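Local structure of takeout-like protein 1 (Epiphyas postvittana, 3E8W) at residues N9-A14 against W76-K81. The protein probably binds and carries hydrophobic ligands in a long internal tunnel, here holding ubiquinone-8. Sequence-based numbering, arbitrary orientation.
Sequences NLEDSA and WDLKKK. With UQ8 (Ubiquinone-8), chain B.
Leu10 lies over one face of the Trp76 indole, and this apolar packing carries most of the contact. Its CD2 methyl sits 3.8 Å from the centroid of the six-membered ring, only 7° off the ring normal, a CH-pi contact that suits a branched aliphatic chain on a wide aromatic surface. A chi1 of -58° turns CG of Leu10 away from its own carbonyl carbon and carries the methyl end out over the indole. The other methyl, CD1, reaches past the ring to CD2 of Leu78, and Met131, Ala218 and Val220 also touch Leu10, as befits a buried leucine.

The indole has a second role at its rim. Ubiquinone-8 approaches the edge in the ring plane, its O4 lying 3.4 Å from Trp76 CZ3, while NE1 is hydrogen-bonded to the hydroxyl of Tyr129. In the elongated, curled antiparallel sheet of this JHBP-family fold, strand 54-77 ends here and a turn leads into strand 82-100; the type I turn from Asn9 to Asp12 packs against that end. Asp12 is the N-cap of helix 13-29, through a weak hydrogen bond from Cys15 N to its OD1.

Polar contact between the backbones is indirect: one water donates to Leu10 O at 2.6 Å and accepts from Trp76 N at 3.0 Å. At the exposed side, Glu11 rests its CG methylene 3.4 Å from Trp76 O, and its charged end can probably be hydrated. Its OE1 lies against Leu78 CG at 3.0 Å, with CB and CD1 close by, a polar-to-apolar contact without a bond.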
loop_
_atom_site.group_PDB
_atom_site.type_symbol
_atom_site.label_atom_id
_atom_site.label_comp_id
_atom_site.label_asym_id
_atom_site.label_seq_id
_atom_site.Cartn_x
_atom_site.Cartn_y
_atom_site.Cartn_z
ATOM N N ASN A 9 5.165 -18.808 17.425
ATOM C CA ASN A 9 6.612 -18.772 17.317
ATOM C C ASN A 9 6.857 -18.075 15.997
ATOM O O ASN A 9 6.122 -18.274 15.041
ATOM C CB ASN A 9 7.228 -20.174 17.311
ATOM C CG ASN A 9 6.856 -20.978 18.534
ATOM O OD1 ASN A 9 6.881 -20.473 19.654
ATOM N ND2 ASN A 9 6.498 -22.231 18.323
ATOM N N LEU A 10 7.894 -17.256 15.954
ATOM C CA LEU A 10 8.131 -16.370 14.819
ATOM C C LEU A 10 8.495 -17.150 13.548
ATOM O O LEU A 10 8.105 -16.772 12.447
ATOM C CB LEU A 10 9.222 -15.344 15.183
ATOM C CG LEU A 10 8.967 -14.435 16.408
ATOM C CD1 LEU A 10 10.248 -13.661 16.765
ATOM C CD2 LEU A 10 7.773 -13.487 16.221
ATOM N N GLU A 11 9.200 -18.265 13.717
ATOM C CA GLU A 11 9.624 -19.088 12.573
ATOM C C GLU A 11 8.592 -20.138 12.091
ATOM O O GLU A 11 8.847 -20.881 11.141
ATOM C CB GLU A 11 10.979 -19.731 12.881
ATOM C CG GLU A 11 12.129 -18.832 12.454
ATOM C CD GLU A 11 13.369 -19.002 13.297
ATOM O OE1 GLU A 11 13.953 -17.956 13.661
ATOM O OE2 GLU A 11 13.758 -20.161 13.590
ATOM N N ASP A 12 7.430 -20.174 12.733
ATOM C CA ASP A 12 6.297 -20.975 12.271
ATOM C C ASP A 12 5.538 -20.113 11.272
ATOM O O ASP A 12 4.685 -19.315 11.650
ATOM C CB ASP A 12 5.422 -21.361 13.474
ATOM C CG ASP A 12 4.184 -22.156 13.105
ATOM O OD1 ASP A 12 3.945 -22.510 11.918
ATOM O OD2 ASP A 12 3.432 -22.435 14.052
ATOM N N SER A 13 5.848 -20.281 9.994
ATOM C CA SER A 13 5.332 -19.377 8.978
ATOM C C SER A 13 3.845 -19.585 8.656
ATOM O O SER A 13 3.159 -18.644 8.254
ATOM C CB SER A 13 6.221 -19.406 7.726
ATOM O OG SER A 13 5.765 -20.346 6.789
ATOM N N ALA A 14 3.358 -20.807 8.834
ATOM C CA ALA A 14 1.942 -21.127 8.703
ATOM C C ALA A 14 1.126 -20.329 9.705
ATOM O O ALA A 14 0.115 -19.708 9.355
ATOM C CB ALA A 14 1.724 -22.613 8.920
ATOM N N TRP A 76 9.776 -15.217 8.630
ATOM C CA TRP A 76 10.543 -14.479 9.599
ATOM C C TRP A 76 11.940 -15.106 9.770
ATOM O O TRP A 76 12.060 -16.266 10.160
ATOM C CB TRP A 76 9.757 -14.494 10.888
ATOM C CG TRP A 76 10.074 -13.430 11.793
ATOM C CD1 TRP A 76 11.298 -13.133 12.310
ATOM C CD2 TRP A 76 9.155 -12.517 12.372
ATOM N NE1 TRP A 76 11.199 -12.075 13.180
ATOM C CE2 TRP A 76 9.892 -11.673 13.235
ATOM C CE3 TRP A 76 7.786 -12.324 12.248
ATOM C CZ2 TRP A 76 9.303 -10.649 13.963
ATOM C CZ3 TRP A 76 7.202 -11.296 12.975
ATOM C CH2 TRP A 76 7.964 -10.472 13.816
ATOM N N ASP A 77 12.982 -14.349 9.435
ATOM C CA ASP A 77 14.367 -14.808 9.565
ATOM C C ASP A 77 15.014 -14.178 10.800
ATOM O O ASP A 77 15.569 -13.079 10.713
ATOM C CB ASP A 77 15.163 -14.443 8.298
ATOM C CG ASP A 77 16.648 -14.822 8.389
ATOM O OD1 ASP A 77 17.061 -15.512 9.354
ATOM O OD2 ASP A 77 17.412 -14.413 7.483
ATOM N N LEU A 78 14.961 -14.877 11.942
ATOM C CA LEU A 78 15.518 -14.346 13.209
ATOM C C LEU A 78 17.032 -14.097 13.155
ATOM O O LEU A 78 17.553 -13.277 13.915
ATOM C CB LEU A 78 15.186 -15.241 14.415
ATOM C CG LEU A 78 13.751 -15.297 14.990
ATOM C CD1 LEU A 78 13.744 -16.142 16.288
ATOM C CD2 LEU A 78 13.141 -13.918 15.252
ATOM N N LYS A 79 17.731 -14.791 12.262
ATOM C CA LYS A 79 19.148 -14.518 12.026
ATOM C C LYS A 79 19.306 -13.096 11.477
ATOM O O LYS A 79 19.722 -12.192 12.202
ATOM C CB LYS A 79 19.752 -15.570 11.074
ATOM C CG LYS A 79 21.246 -15.419 10.785
ATOM C CD LYS A 79 22.115 -15.718 11.999
ATOM C CE LYS A 79 23.588 -15.420 11.673
ATOM N NZ LYS A 79 24.472 -15.467 12.881
ATOM N N LYS A 80 18.934 -12.880 10.222
ATOM C CA LYS A 80 19.056 -11.558 9.614
ATOM C C LYS A 80 18.171 -10.467 10.244
ATOM O O LYS A 80 18.379 -9.288 9.998
ATOM C CB LYS A 80 18.732 -11.650 8.131
ATOM C CG LYS A 80 19.719 -12.487 7.320
ATOM C CD LYS A 80 19.393 -12.427 5.797
ATOM C CE LYS A 80 20.476 -13.146 4.968
ATOM N NZ LYS A 80 19.917 -14.251 4.103
ATOM N N LYS A 81 17.189 -10.854 11.049
ATOM C CA LYS A 81 16.206 -9.915 11.601
ATOM C C LYS A 81 15.440 -9.173 10.492
ATOM O O LYS A 81 15.286 -7.951 10.531
ATOM C CB LYS A 81 16.850 -8.919 12.567
ATOM C CG LYS A 81 17.624 -9.539 13.730
ATOM C CD LYS A 81 18.752 -8.597 14.137
ATOM C CE LYS A 81 19.458 -9.064 15.388
ATOM N NZ LYS A 81 20.688 -8.242 15.588
HETATM C C45 UQ8 B . -3.700 9.557 -14.438
HETATM C C44 UQ8 B . -2.730 9.440 -15.627
HETATM C C46 UQ8 B . -3.403 9.918 -16.924
HETATM C C43 UQ8 B . -2.139 8.027 -15.793
HETATM C C42 UQ8 B . -2.299 7.201 -14.511
HETATM C C41 UQ8 B . -1.241 7.601 -13.505
HETATM C C39 UQ8 B . -1.185 6.655 -12.332
HETATM C C40 UQ8 B . -1.615 7.223 -10.981
HETATM C C38 UQ8 B . -0.745 5.334 -12.496
HETATM C C37 UQ8 B . -0.619 4.362 -11.490
HETATM C C36 UQ8 B . -1.133 2.972 -11.913
HETATM C C34 UQ8 B . -0.830 1.829 -10.909
HETATM C C35 UQ8 B . -0.685 0.550 -11.414
HETATM C C33 UQ8 B . -0.723 2.006 -9.530
HETATM C C32 UQ8 B . -0.438 0.981 -8.614
HETATM C C31 UQ8 B . -0.768 1.355 -7.156
HETATM C C29 UQ8 B . -0.245 0.328 -6.140
HETATM C C30 UQ8 B . 0.887 -0.608 -6.577
HETATM C C28 UQ8 B . -0.784 0.266 -4.840
HETATM C C27 UQ8 B . -0.437 -0.595 -3.787
HETATM C C26 UQ8 B . -0.401 0.076 -2.382
HETATM C C24 UQ8 B . -0.281 -0.954 -1.238
HETATM C C25 UQ8 B . -1.407 -1.969 -1.080
HETATM C C23 UQ8 B . 0.819 -0.975 -0.356
HETATM C C22 UQ8 B . 1.061 -1.843 0.726
HETATM C C21 UQ8 B . 2.096 -1.277 1.722
HETATM C C19 UQ8 B . 2.465 -2.200 2.916
HETATM C C20 UQ8 B . 3.285 -1.474 4.007
HETATM C C18 UQ8 B . 1.212 -2.801 3.555
HETATM C C17 UQ8 B . 1.540 -3.773 4.687
HETATM C C16 UQ8 B . 0.241 -4.343 5.252
HETATM C C14 UQ8 B . 0.508 -5.390 6.326
HETATM C C15 UQ8 B . 1.203 -6.704 5.973
HETATM C C13 UQ8 B . 0.096 -5.108 7.621
HETATM C C12 UQ8 B . 0.223 -5.904 8.757
HETATM C C11 UQ8 B . -0.890 -5.560 9.754
HETATM C C9 UQ8 B . -0.981 -6.551 10.916
HETATM C C10 UQ8 B . -0.661 -7.971 10.447
HETATM C C8 UQ8 B . -0.086 -6.104 12.085
HETATM C C7 UQ8 B . 1.338 -6.680 11.995
HETATM C C6 UQ8 B . 1.643 -7.833 12.979
HETATM C C1 UQ8 B . 0.641 -8.548 13.650
HETATM C C1M UQ8 B . -0.700 -8.247 13.478
HETATM C C2 UQ8 B . 0.947 -9.582 14.525
HETATM O O2 UQ8 B . 0.037 -10.178 15.095
HETATM C C3 UQ8 B . 2.267 -9.946 14.761
HETATM O O3 UQ8 B . 2.555 -10.972 15.616
HETATM C C3M UQ8 B . 2.383 -12.217 14.907
HETATM C C4 UQ8 B . 3.291 -9.263 14.115
HETATM O O4 UQ8 B . 4.586 -9.626 14.347
HETATM C C4M UQ8 B . 4.964 -9.407 15.721
HETATM C C5 UQ8 B . 2.974 -8.222 13.234
HETATM O O5 UQ8 B . 3.893 -7.631 12.670
HETATM O O HOH W 1 7.863 -17.187 9.855
#